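Local structure of 361aa long hypothetical D-aminopeptidase (Pyrococcus horikoshii, 2DRH) at residues A[39-44]-A[334-339]; A[61-66]-A[117-122]; A[174-179]-A[206-211]; A[248-253]-A[301-306]. The protein is of unknown detailed function but probably acts as an aminopeptidase of the peptidase S58 (DmpA) type. All coordinates share one frame; numbering follows the deposited sequence.

Contact 1 of 4, residues A[39-44]-A[334-339]; sequences GKLIPG and DGRDNH
Asp337 reaches Leu41 by a turn of its own side chain: CG stands anti to the carbonyl carbon, beside the backbone N (chi1 -67°), so that although CB leaves the backbone away from the loop 39-44, the carboxylate bends back to it. Its OD1 accepts a hydrogen bond from the backbone N of Leu41 at 2.9 Å. The N-H...O angle of 156° is fairly straight, yet the donor stands well above the carboxylate plane, 54° out of it. OD2 is taken from within its own segment by NH1 of Arg336, 2.8 Å away, in a salt bridge that lies in the guanidinium plane. CD1 of Leu41 packs 3.8 Å from CB of Arg336. A second, weak bond runs from Asp337 N to Gly39 O at 2.9 Å, and Asn338 OD1 rests 3.4 Å from Gly39 CA. Arg336 is fixed further by Ser139 O, by Val124 O of the second subunit, and by His339 CE1 over its guanidinium face. One carboxylate thus serves both a loop N-H and an arginine at the subunit interface, and the two donors would be expected to stabilise its negative charge.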
loop_
_atom_site.group_PDB
_atom_site.type_symbol
_atom_site.label_atom_id
_atom_site.label_comp_id
_atom_site.label_asym_id
_atom_site.label_seq_id
_atom_site.Cartn_x
_atom_site.Cartn_y
_atom_site.Cartn_z
ATOM N N GLY A 39 -29.326 -29.773 15.422
ATOM C CA GLY A 39 -28.780 -30.238 16.680
ATOM C C GLY A 39 -27.272 -30.234 16.805
ATOM O O GLY A 39 -26.563 -29.526 16.088
ATOM N N LYS A 40 -26.795 -31.037 17.747
ATOM C CA LYS A 40 -25.379 -31.190 18.050
ATOM C C LYS A 40 -24.491 -31.138 16.811
ATOM O O LYS A 40 -24.856 -31.638 15.749
ATOM C CB LYS A 40 -25.181 -32.523 18.773
ATOM C CG LYS A 40 -24.487 -32.439 20.119
ATOM C CD LYS A 40 -22.987 -32.565 19.973
ATOM C CE LYS A 40 -22.320 -32.821 21.318
ATOM N NZ LYS A 40 -20.873 -33.141 21.145
ATOM N N LEU A 41 -23.320 -30.530 16.949
ATOM C CA LEU A 41 -22.393 -30.447 15.831
ATOM C C LEU A 41 -21.652 -31.764 15.645
ATOM O O LEU A 41 -21.090 -32.309 16.591
ATOM C CB LEU A 41 -21.368 -29.332 16.055
ATOM C CG LEU A 41 -20.195 -29.319 15.067
ATOM C CD1 LEU A 41 -20.700 -28.985 13.666
ATOM C CD2 LEU A 41 -19.159 -28.301 15.518
ATOM N N ILE A 42 -21.680 -32.284 14.424
ATOM C CA ILE A 42 -20.964 -33.506 14.095
ATOM C C ILE A 42 -20.019 -33.054 12.995
ATOM O O ILE A 42 -20.362 -33.105 11.812
ATOM C CB ILE A 42 -21.904 -34.615 13.552
ATOM C CG1 ILE A 42 -22.910 -35.028 14.629
ATOM C CG2 ILE A 42 -21.077 -35.831 13.125
ATOM C CD1 ILE A 42 -23.885 -36.099 14.184
ATOM N N PRO A 43 -18.818 -32.578 13.380
ATOM C CA PRO A 43 -17.781 -32.086 12.465
ATOM C C PRO A 43 -17.544 -32.959 11.242
ATOM O O PRO A 43 -17.120 -34.109 11.354
ATOM C CB PRO A 43 -16.545 -31.971 13.364
ATOM C CG PRO A 43 -16.820 -32.956 14.470
ATOM C CD PRO A 43 -18.276 -32.719 14.743
ATOM N N GLY A 44 -17.823 -32.395 10.069
ATOM C CA GLY A 44 -17.651 -33.128 8.831
ATOM C C GLY A 44 -18.980 -33.610 8.292
ATOM O O GLY A 44 -19.098 -33.957 7.117
ATOM N N ASP A 334 -31.668 -21.858 12.964
ATOM C CA ASP A 334 -30.949 -22.641 13.955
ATOM C C ASP A 334 -29.801 -23.329 13.236
ATOM O O ASP A 334 -29.840 -23.502 12.017
ATOM C CB ASP A 334 -31.866 -23.695 14.572
ATOM C CG ASP A 334 -32.260 -24.767 13.581
ATOM O OD1 ASP A 334 -32.902 -24.436 12.565
ATOM O OD2 ASP A 334 -31.922 -25.943 13.815
ATOM N N GLY A 335 -28.780 -23.725 13.985
ATOM C CA GLY A 335 -27.645 -24.380 13.366
ATOM C C GLY A 335 -26.948 -25.353 14.290
ATOM O O GLY A 335 -27.549 -25.873 15.226
ATOM N N ARG A 336 -25.670 -25.594 14.023
ATOM C CA ARG A 336 -24.879 -26.520 14.821
ATOM C C ARG A 336 -24.993 -26.224 16.306
ATOM O O ARG A 336 -25.061 -25.068 16.714
ATOM C CB ARG A 336 -23.411 -26.480 14.371
ATOM C CG ARG A 336 -22.694 -25.148 14.564
ATOM C CD ARG A 336 -21.907 -25.136 15.868
ATOM N NE ARG A 336 -20.863 -24.111 15.873
ATOM C CZ ARG A 336 -19.955 -23.976 16.837
ATOM N NH1 ARG A 336 -19.962 -24.804 17.881
ATOM N NH2 ARG A 336 -19.038 -23.017 16.758
ATOM N N ASP A 337 -25.014 -27.283 17.108
ATOM C CA ASP A 337 -25.144 -27.171 18.559
ATOM C C ASP A 337 -26.361 -26.355 18.973
ATOM O O ASP A 337 -26.328 -25.637 19.973
ATOM C CB ASP A 337 -23.886 -26.559 19.179
ATOM C CG ASP A 337 -22.682 -27.464 19.051
ATOM O OD1 ASP A 337 -22.857 -28.700 19.151
ATOM O OD2 ASP A 337 -21.563 -26.944 18.863
ATOM N N ASN A 338 -27.434 -26.470 18.199
ATOM C CA ASN A 338 -28.665 -25.754 18.490
ATOM C C ASN A 338 -28.488 -24.242 18.601
ATOM O O ASN A 338 -29.326 -23.552 19.192
ATOM C CB ASN A 338 -29.294 -26.295 19.776
ATOM C CG ASN A 338 -29.667 -27.758 19.665
ATOM O OD1 ASN A 338 -30.412 -28.152 18.765
ATOM N ND2 ASN A 338 -29.151 -28.575 20.581
ATOM N N HIS A 339 -27.394 -23.725 18.047
ATOM C CA HIS A 339 -27.157 -22.288 18.063
ATOM C C HIS A 339 -28.265 -21.645 17.221
ATOM O O HIS A 339 -28.697 -22.222 16.218
ATOM C CB HIS A 339 -25.793 -21.976 17.444
ATOM C CG HIS A 339 -24.636 -22.247 18.355
ATOM N ND1 HIS A 339 -23.326 -22.187 17.930
ATOM C CD2 HIS A 339 -24.589 -22.537 19.678
ATOM C CE1 HIS A 339 -22.522 -22.427 18.952
ATOM N NE2 HIS A 339 -23.264 -22.642 20.024
#

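Contact 2 of 4, residues A[61-66]-A[117-122]; sequences NIYKEK and EENEDI
Asn61 and Asn119 approach from opposite directions, their amide planes 72° apart, and ND2 of Asn61 donates to OD1 of Asn119 at 2.9 Å. The Asn61 torsion explains the reach: CG lies anti to the backbone N (chi1 -171°), which directs the amide at the end of helix 104-118. Lys64 bends at chi2 and chi4, slides past Asn119 in the opposite sense, and places NZ 3.2 Å from the same OD1. Here the bond lies in the carbonyl plane, on a lone pair, whereas ND2 comes in tilted from that plane; two donors therefore grip one oxygen. NZ also forms a salt bridge with OD1 of Asp121, 3.1 Å away, while OD2 of Asp121 is bonded to the Tyr293 hydroxyl. Beside this polar group Ile122 lays CD1 over one face of the Tyr63 ring, 3.6 Å from the centroid and 15° off the normal, a CH-pi contact; the Tyr63 hydroxyl itself is held by Ser128 O. Asn119 ND2 turns back to Ile115 O, and Arg145 of the second subunit bonds to the carbonyls of Asn119 and Ile122. Asn61 OD1 accepts a hydrogen bond from the backbone N of Lys64, three residues on, at 2.9 Å. With an alanine in place of Asn61, OD1 of Asn119 is likely to keep Lys64 as its one donor from the segment 61-66, and the Lys64 N-H to lose its side-chain acceptor. The OD1 bond makes an Asx motif at the start of a turn with helical backbone angles (62-64), which leads into strand 65-73 and meets the C-terminal end of helix 104-118 and the loop after it.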
loop_
_atom_site.group_PDB
_atom_site.type_symbol
_atom_site.label_atom_id
_atom_site.label_comp_id
_atom_site.label_asym_id
_atom_site.label_seq_id
_atom_site.Cartn_x
_atom_site.Cartn_y
_atom_site.Cartn_z
ATOM N N ASN A 61 -18.308 -13.195 -21.788
ATOM C CA ASN A 61 -17.128 -13.873 -21.262
ATOM C C ASN A 61 -16.287 -12.859 -20.478
ATOM O O ASN A 61 -15.638 -11.994 -21.060
ATOM C CB ASN A 61 -16.294 -14.464 -22.408
ATOM C CG ASN A 61 -15.166 -15.360 -21.910
ATOM O OD1 ASN A 61 -14.390 -14.977 -21.028
ATOM N ND2 ASN A 61 -15.068 -16.555 -22.477
ATOM N N ILE A 62 -16.299 -12.985 -19.154
ATOM C CA ILE A 62 -15.567 -12.068 -18.281
ATOM C C ILE A 62 -14.047 -12.122 -18.445
ATOM O O ILE A 62 -13.367 -11.114 -18.276
ATOM C CB ILE A 62 -15.950 -12.323 -16.810
ATOM C CG1 ILE A 62 -17.475 -12.370 -16.693
ATOM C CG2 ILE A 62 -15.412 -11.209 -15.926
ATOM C CD1 ILE A 62 -17.980 -12.846 -15.359
ATOM N N TYR A 63 -13.515 -13.287 -18.787
ATOM C CA TYR A 63 -12.073 -13.431 -18.985
ATOM C C TYR A 63 -11.569 -12.747 -20.267
ATOM O O TYR A 63 -10.534 -12.065 -20.265
ATOM C CB TYR A 63 -11.706 -14.912 -19.037
ATOM C CG TYR A 63 -10.229 -15.172 -19.199
ATOM C CD1 TYR A 63 -9.344 -14.980 -18.133
ATOM C CD2 TYR A 63 -9.715 -15.627 -20.409
ATOM C CE1 TYR A 63 -7.981 -15.241 -18.274
ATOM C CE2 TYR A 63 -8.352 -15.893 -20.560
ATOM C CZ TYR A 63 -7.492 -15.700 -19.484
ATOM O OH TYR A 63 -6.155 -15.998 -19.623
ATOM N N LYS A 64 -12.293 -12.947 -21.369
ATOM C CA LYS A 64 -11.905 -12.349 -22.643
ATOM C C LYS A 64 -12.289 -10.879 -22.673
ATOM O O LYS A 64 -11.650 -10.078 -23.353
ATOM C CB LYS A 64 -12.556 -13.111 -23.806
ATOM C CG LYS A 64 -12.074 -14.549 -23.910
ATOM C CD LYS A 64 -10.577 -14.605 -24.189
ATOM C CE LYS A 64 -10.031 -16.023 -24.061
ATOM N NZ LYS A 64 -10.786 -17.001 -24.895
ATOM N N GLU A 65 -13.339 -10.528 -21.939
ATOM C CA GLU A 65 -13.769 -9.140 -21.855
ATOM C C GLU A 65 -13.808 -8.755 -20.389
ATOM O O GLU A 65 -14.819 -8.923 -19.703
ATOM C CB GLU A 65 -15.138 -8.941 -22.518
ATOM C CG GLU A 65 -15.063 -9.099 -24.024
ATOM C CD GLU A 65 -16.276 -8.553 -24.740
ATOM O OE1 GLU A 65 -17.389 -9.068 -24.495
ATOM O OE2 GLU A 65 -16.105 -7.610 -25.549
ATOM N N LYS A 66 -12.675 -8.240 -19.924
ATOM C CA LYS A 66 -12.490 -7.838 -18.532
ATOM C C LYS A 66 -13.099 -6.474 -18.198
ATOM O O LYS A 66 -13.374 -5.658 -19.087
ATOM C CB LYS A 66 -10.990 -7.808 -18.227
ATOM C CG LYS A 66 -10.262 -9.124 -18.466
ATOM C CD LYS A 66 -8.827 -8.863 -18.901
ATOM C CE LYS A 66 -7.880 -9.990 -18.533
ATOM N NZ LYS A 66 -8.314 -11.337 -19.003
ATOM N N GLU A 117 -13.868 -24.282 -19.017
ATOM C CA GLU A 117 -14.876 -24.768 -19.948
ATOM C C GLU A 117 -15.150 -23.699 -20.995
ATOM O O GLU A 117 -15.254 -23.995 -22.183
ATOM C CB GLU A 117 -16.179 -25.091 -19.212
ATOM C CG GLU A 117 -16.239 -26.483 -18.636
ATOM C CD GLU A 117 -16.091 -27.550 -19.703
ATOM O OE1 GLU A 117 -16.858 -27.512 -20.694
ATOM O OE2 GLU A 117 -15.210 -28.425 -19.548
ATOM N N GLU A 118 -15.248 -22.455 -20.538
ATOM C CA GLU A 118 -15.534 -21.318 -21.405
ATOM C C GLU A 118 -14.329 -20.777 -22.161
ATOM O O GLU A 118 -14.482 -19.953 -23.057
ATOM C CB GLU A 118 -16.149 -20.189 -20.575
ATOM C CG GLU A 118 -17.440 -20.569 -19.865
ATOM C CD GLU A 118 -18.580 -20.828 -20.833
ATOM O OE1 GLU A 118 -18.494 -21.791 -21.620
ATOM O OE2 GLU A 118 -19.563 -20.061 -20.809
ATOM N N ASN A 119 -13.133 -21.236 -21.800
ATOM C CA ASN A 119 -11.909 -20.766 -22.447
ATOM C C ASN A 119 -10.883 -21.888 -22.554
ATOM O O ASN A 119 -10.153 -22.163 -21.600
ATOM C CB ASN A 119 -11.310 -19.617 -21.637
ATOM C CG ASN A 119 -12.289 -18.482 -21.417
ATOM O OD1 ASN A 119 -12.408 -17.587 -22.242
ATOM N ND2 ASN A 119 -12.999 -18.521 -20.300
ATOM N N GLU A 120 -10.815 -22.524 -23.720
ATOM C CA GLU A 120 -9.883 -23.625 -23.939
ATOM C C GLU A 120 -8.464 -23.179 -24.264
ATOM O O GLU A 120 -7.561 -24.014 -24.364
ATOM C CB GLU A 120 -10.382 -24.521 -25.072
ATOM C CG GLU A 120 -11.664 -25.259 -24.777
ATOM C CD GLU A 120 -12.214 -25.942 -26.008
ATOM O OE1 GLU A 120 -12.471 -25.229 -27.006
ATOM O OE2 GLU A 120 -12.384 -27.182 -25.981
ATOM N N ASP A 121 -8.263 -21.877 -24.443
ATOM C CA ASP A 121 -6.936 -21.370 -24.757
ATOM C C ASP A 121 -6.105 -21.123 -23.496
ATOM O O ASP A 121 -4.886 -20.993 -23.561
ATOM C CB ASP A 121 -7.043 -20.096 -25.606
ATOM C CG ASP A 121 -7.973 -19.064 -25.005
ATOM O OD1 ASP A 121 -8.993 -19.452 -24.403
ATOM O OD2 ASP A 121 -7.698 -17.855 -25.151
ATOM N N ILE A 122 -6.768 -21.072 -22.350
ATOM C CA ILE A 122 -6.076 -20.855 -21.082
ATOM C C ILE A 122 -5.172 -22.053 -20.782
ATOM O O ILE A 122 -5.615 -23.195 -20.838
ATOM C CB ILE A 122 -7.091 -20.670 -19.928
ATOM C CG1 ILE A 122 -7.858 -19.357 -20.125
ATOM C CG2 ILE A 122 -6.379 -20.689 -18.579
ATOM C CD1 ILE A 122 -8.878 -19.053 -19.030
#

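Contact 3 of 4, residues A[174-179]-A[206-211]; sequences TGMSAF and LSNFGR
Ser177 and Asn208 join two segments whose touching parts run in roughly the same direction, where the chain leaves strand 198-207 of the large sheet of the alpha-beta-beta-alpha sandwich seen in the DmpA family and passes beside the short strand 177-178. OD1 of Asn208 accepts a hydrogen bond from the backbone N of Ser177 at 2.8 Å, in the carbonyl plane and almost perfectly straight (178°). The side chain thus supplies what a backbone carbonyl would give in a sheet; its CG, anti to the backbone N (chi1 -175°), carries the amide across to the segment 174-179. Two residues on, Phe179 N donates to Phe209 O at 2.7 Å, a true backbone bond. Met176 lies crosswise to Asn208, SD 3.5 Å from its CG, and touches Leu206 CD1 through its own CG.

Beyond these bonds the rings of Phe179 and Phe209 lie side by side and point the same way, their planes oblique at 67°, with CZ of Phe179 3.4 Å from CE2 of Phe209. Replacing Phe179 by an alanine would probably open a gap beside the Phe209 ring and leave that ring freer to turn. In the outer shell, helix 309-328 covers this group through Leu327 and Ile323, and Cys136 of strand 132-136 backs Met176, Leu206 and Asn208. Asn208 also packs on Ser239, the first modelled residue after the gap 234-238. Gly210 CA sits 3.9 Å from Phe179 CD1, where a CB would collide with the ring, and Arg211 O meets that same CD1 at the ring edge, 3.2 Å away.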
loop_
_atom_site.group_PDB
_atom_site.type_symbol
_atom_site.label_atom_id
_atom_site.label_comp_id
_atom_site.label_asym_id
_atom_site.label_seq_id
_atom_site.Cartn_x
_atom_site.Cartn_y
_atom_site.Cartn_z
ATOM N N THR A 174 -26.381 -17.779 3.724
ATOM C CA THR A 174 -27.113 -18.821 4.438
ATOM C C THR A 174 -26.883 -18.932 5.953
ATOM O O THR A 174 -27.829 -18.793 6.721
ATOM C CB THR A 174 -26.867 -20.200 3.782
ATOM O OG1 THR A 174 -27.333 -20.164 2.423
ATOM C CG2 THR A 174 -27.612 -21.298 4.537
ATOM N N GLY A 175 -25.646 -19.168 6.391
ATOM C CA GLY A 175 -25.414 -19.308 7.823
ATOM C C GLY A 175 -24.672 -18.192 8.540
ATOM O O GLY A 175 -24.064 -18.435 9.585
ATOM N N MET A 176 -24.732 -16.973 8.005
ATOM C CA MET A 176 -24.044 -15.822 8.598
ATOM C C MET A 176 -24.789 -15.130 9.748
ATOM O O MET A 176 -26.010 -15.244 9.883
ATOM C CB MET A 176 -23.735 -14.787 7.513
ATOM C CG MET A 176 -22.833 -15.295 6.389
ATOM S SD MET A 176 -21.186 -15.837 6.935
ATOM C CE MET A 176 -20.860 -17.165 5.782
ATOM N N SER A 177 -24.030 -14.407 10.568
ATOM C CA SER A 177 -24.563 -13.679 11.716
ATOM C C SER A 177 -24.128 -12.219 11.652
ATOM O O SER A 177 -22.981 -11.928 11.331
ATOM C CB SER A 177 -24.030 -14.282 13.024
ATOM O OG SER A 177 -24.345 -15.652 13.124
ATOM N N ALA A 178 -25.041 -11.306 11.971
ATOM C CA ALA A 178 -24.736 -9.877 11.968
ATOM C C ALA A 178 -25.419 -9.208 13.158
ATOM O O ALA A 178 -26.644 -9.278 13.296
ATOM C CB ALA A 178 -25.210 -9.239 10.667
ATOM N N PHE A 179 -24.625 -8.574 14.019
ATOM C CA PHE A 179 -25.161 -7.897 15.198
ATOM C C PHE A 179 -25.934 -8.877 16.072
ATOM O O PHE A 179 -26.865 -8.498 16.779
ATOM C CB PHE A 179 -26.082 -6.749 14.770
ATOM C CG PHE A 179 -25.381 -5.678 13.992
ATOM C CD1 PHE A 179 -24.497 -4.804 14.626
ATOM C CD2 PHE A 179 -25.572 -5.562 12.617
ATOM C CE1 PHE A 179 -23.813 -3.831 13.900
ATOM C CE2 PHE A 179 -24.891 -4.593 11.884
ATOM C CZ PHE A 179 -24.011 -3.727 12.525
ATOM N N LEU A 206 -22.353 -9.132 2.079
ATOM C CA LEU A 206 -22.447 -10.407 2.778
ATOM C C LEU A 206 -22.081 -9.970 4.184
ATOM O O LEU A 206 -20.908 -9.773 4.485
ATOM C CB LEU A 206 -21.411 -11.403 2.234
ATOM C CG LEU A 206 -21.294 -12.750 2.963
ATOM C CD1 LEU A 206 -22.638 -13.451 2.952
ATOM C CD2 LEU A 206 -20.229 -13.617 2.304
ATOM N N SER A 207 -23.093 -9.779 5.025
ATOM C CA SER A 207 -22.878 -9.307 6.385
ATOM C C SER A 207 -22.670 -10.430 7.378
ATOM O O SER A 207 -23.438 -11.388 7.417
ATOM C CB SER A 207 -24.064 -8.450 6.834
ATOM O OG SER A 207 -25.247 -9.231 6.904
ATOM N N ASN A 208 -21.640 -10.294 8.202
ATOM C CA ASN A 208 -21.336 -11.314 9.197
ATOM C C ASN A 208 -20.492 -10.698 10.303
ATOM O O ASN A 208 -19.506 -11.290 10.746
ATOM C CB ASN A 208 -20.580 -12.471 8.534
ATOM C CG ASN A 208 -20.339 -13.632 9.482
ATOM O OD1 ASN A 208 -21.284 -14.233 10.004
ATOM N ND2 ASN A 208 -19.072 -13.951 9.713
ATOM N N PHE A 209 -20.896 -9.515 10.757
ATOM C CA PHE A 209 -20.152 -8.788 11.787
ATOM C C PHE A 209 -21.034 -8.107 12.821
ATOM O O PHE A 209 -22.266 -8.180 12.775
ATOM C CB PHE A 209 -19.313 -7.688 11.137
ATOM C CG PHE A 209 -20.143 -6.543 10.600
ATOM C CD1 PHE A 209 -20.816 -6.660 9.381
ATOM C CD2 PHE A 209 -20.303 -5.374 11.338
ATOM C CE1 PHE A 209 -21.642 -5.620 8.906
ATOM C CE2 PHE A 209 -21.125 -4.329 10.875
ATOM C CZ PHE A 209 -21.793 -4.457 9.658
ATOM N N GLY A 210 -20.366 -7.431 13.751
ATOM C CA GLY A 210 -21.046 -6.653 14.768
ATOM C C GLY A 210 -21.572 -7.278 16.034
ATOM O O GLY A 210 -22.007 -8.432 16.052
ATOM N N ARG A 211 -21.507 -6.485 17.103
ATOM C CA ARG A 211 -22.014 -6.867 18.418
ATOM C C ARG A 211 -23.465 -6.402 18.390
ATOM O O ARG A 211 -23.805 -5.475 17.650
ATOM C CB ARG A 211 -21.277 -6.111 19.528
ATOM C CG ARG A 211 -19.938 -6.679 19.946
ATOM C CD ARG A 211 -19.169 -5.619 20.723
ATOM N NE ARG A 211 -18.263 -6.174 21.723
ATOM C CZ ARG A 211 -18.661 -6.761 22.848
ATOM N NH1 ARG A 211 -19.955 -6.876 23.119
ATOM N NH2 ARG A 211 -17.765 -7.219 23.711
#

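Contact 4 of 4, residues A[248-253]-A[301-306]; sequences APLTGR and KALPDS
Pro249 and Leu303 meet where the segment leading into helix 252-268, whose N-cap is Thr251, crosses the chain leaving strand 298-302. The backbone bond comes first: Leu303 N donates to Pro249 O at 3.0 Å with an angle of 160°, the donor standing above the carbonyl plane. The same oxygen receives a CA-H contact from Ala302, so the last strand residue and the one after it converge on this oxygen.

Apolar contacts lie next to this bond. CG of Pro249 touches CG of Leu303 at 3.9 Å, and CB of Ala248 also reaches CD1 of Leu303. CG2 of Thr251 meets CB of Ala302 at 3.7 Å. Tyr199 of strand 198-207 and Leu311 of helix 309-328 close over Ala248 and Leu303. The interface adds to this packing, since Ala302 pairs in an antiparallel ladder with a strand of the third subunit, carrying the sheet across, and Leu303 packs on Val297 of that chain.

Charge joins the far ends. Arg253 runs extended from CG, anti to the backbone N, then bends at chi3 (54°) to bring its guanidinium to Asp305, the two planes 64° apart. Asp305 has a further partner in Arg257, which forms a salt bridge with OD1, and NH1 of Arg253 also donates to Glu88 O of the third subunit. Within the pair itself NH1 adds only weak, longer bonds to both carboxylate oxygens; the shortest link is NH2 of Arg253 to the syn lone pair of OD2 of Asp305, at 2.9 Å.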
loop_
_atom_site.group_PDB
_atom_site.type_symbol
_atom_site.label_atom_id
_atom_site.label_comp_id
_atom_site.label_asym_id
_atom_site.label_seq_id
_atom_site.Cartn_x
_atom_site.Cartn_y
_atom_site.Cartn_z
ATOM N N ALA A 248 -20.543 3.987 -14.222
ATOM C CA ALA A 248 -19.796 5.217 -14.428
ATOM C C ALA A 248 -18.381 4.871 -14.892
ATOM O O ALA A 248 -17.753 3.960 -14.355
ATOM C CB ALA A 248 -19.741 6.024 -13.129
ATOM N N PRO A 249 -17.870 5.579 -15.913
ATOM C CA PRO A 249 -16.518 5.307 -16.412
ATOM C C PRO A 249 -15.470 5.748 -15.389
ATOM O O PRO A 249 -15.412 6.918 -15.014
ATOM C CB PRO A 249 -16.459 6.120 -17.703
ATOM C CG PRO A 249 -17.333 7.294 -17.391
ATOM C CD PRO A 249 -18.520 6.634 -16.711
ATOM N N LEU A 250 -14.653 4.800 -14.941
ATOM C CA LEU A 250 -13.617 5.073 -13.936
ATOM C C LEU A 250 -12.404 4.168 -14.120
ATOM O O LEU A 250 -12.544 2.984 -14.415
ATOM C CB LEU A 250 -14.179 4.847 -12.538
ATOM C CG LEU A 250 -15.416 5.620 -12.081
ATOM C CD1 LEU A 250 -16.029 4.909 -10.870
ATOM C CD2 LEU A 250 -15.053 7.052 -11.746
ATOM N N THR A 251 -11.214 4.729 -13.938
ATOM C CA THR A 251 -9.981 3.965 -14.072
ATOM C C THR A 251 -9.796 3.093 -12.825
ATOM O O THR A 251 -10.559 3.206 -11.863
ATOM C CB THR A 251 -8.776 4.898 -14.201
ATOM O OG1 THR A 251 -8.542 5.558 -12.946
ATOM C CG2 THR A 251 -9.040 5.961 -15.292
ATOM N N GLY A 252 -8.797 2.218 -12.855
ATOM C CA GLY A 252 -8.529 1.351 -11.720
ATOM C C GLY A 252 -8.308 2.152 -10.448
ATOM O O GLY A 252 -8.911 1.868 -9.415
ATOM N N ARG A 253 -7.458 3.168 -10.531
ATOM C CA ARG A 253 -7.158 4.014 -9.381
ATOM C C ARG A 253 -8.424 4.573 -8.756
ATOM O O ARG A 253 -8.592 4.545 -7.533
ATOM C CB ARG A 253 -6.245 5.172 -9.795
ATOM C CG ARG A 253 -5.987 6.186 -8.681
ATOM C CD ARG A 253 -5.211 7.366 -9.221
ATOM N NE ARG A 253 -5.904 7.936 -10.373
ATOM C CZ ARG A 253 -6.990 8.692 -10.285
ATOM N NH1 ARG A 253 -7.503 8.979 -9.095
ATOM N NH2 ARG A 253 -7.567 9.156 -11.384
ATOM N N LYS A 301 -12.522 5.499 -21.031
ATOM C CA LYS A 301 -13.459 6.572 -20.720
ATOM C C LYS A 301 -13.363 6.727 -19.210
ATOM O O LYS A 301 -13.338 5.729 -18.491
ATOM C CB LYS A 301 -14.893 6.188 -21.095
ATOM C CG LYS A 301 -15.147 6.037 -22.593
ATOM C CD LYS A 301 -16.580 5.575 -22.861
ATOM C CE LYS A 301 -16.870 4.257 -22.147
ATOM N NZ LYS A 301 -18.237 3.727 -22.408
ATOM N N ALA A 302 -13.311 7.966 -18.731
ATOM C CA ALA A 302 -13.205 8.202 -17.299
ATOM C C ALA A 302 -13.624 9.604 -16.877
ATOM O O ALA A 302 -13.286 10.597 -17.523
ATOM C CB ALA A 302 -11.775 7.935 -16.841
ATOM N N LEU A 303 -14.360 9.669 -15.777
ATOM C CA LEU A 303 -14.811 10.936 -15.226
ATOM C C LEU A 303 -13.660 11.598 -14.487
ATOM O O LEU A 303 -12.870 10.925 -13.825
ATOM C CB LEU A 303 -15.956 10.707 -14.238
ATOM C CG LEU A 303 -17.268 10.140 -14.787
ATOM C CD1 LEU A 303 -18.127 9.648 -13.643
ATOM C CD2 LEU A 303 -17.993 11.209 -15.593
ATOM N N PRO A 304 -13.541 12.929 -14.597
ATOM C CA PRO A 304 -12.459 13.622 -13.896
ATOM C C PRO A 304 -12.745 13.530 -12.403
ATOM O O PRO A 304 -13.885 13.711 -11.977
ATOM C CB PRO A 304 -12.568 15.050 -14.423
ATOM C CG PRO A 304 -14.040 15.186 -14.692
ATOM C CD PRO A 304 -14.360 13.880 -15.370
ATOM N N ASP A 305 -11.720 13.244 -11.609
ATOM C CA ASP A 305 -11.893 13.112 -10.167
ATOM C C ASP A 305 -12.660 14.242 -9.497
ATOM O O ASP A 305 -13.340 14.032 -8.501
ATOM C CB ASP A 305 -10.528 12.942 -9.495
ATOM C CG ASP A 305 -9.927 11.586 -9.767
ATOM O OD1 ASP A 305 -10.480 10.587 -9.269
ATOM O OD2 ASP A 305 -8.914 11.508 -10.490
ATOM N N SER A 306 -12.567 15.441 -10.057
ATOM C CA SER A 306 -13.248 16.597 -9.480
ATOM C C SER A 306 -14.775 16.506 -9.517
ATOM O O SER A 306 -15.458 17.269 -8.829
ATOM C CB SER A 306 -12.814 17.875 -10.202
ATOM O OG SER A 306 -13.320 17.895 -11.526
#

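How the contacts relate
Contacts 3 and 4 are buried, contacts 1 and 2 only partly so. Contact 1, joining two loops 290 residues apart in sequence, encloses the other three, which follow one another in series. The centre of contact 3 lies about 12 Å from the centre of the chain, the shortest such distance of the four, and no other subunit touches it; contacts 1 and 2 meet the second subunit, contact 4 the third and fourth. Contacts 2 and 3 reach the same large sheet. Chemistry follows place: contact 3 rests on neutral hydrogen bonds and aromatic packing, contacts 2 and 4 are bridged by a lysine or arginine and an aspartate, while in contact 1 the ion pair lies within 334-339.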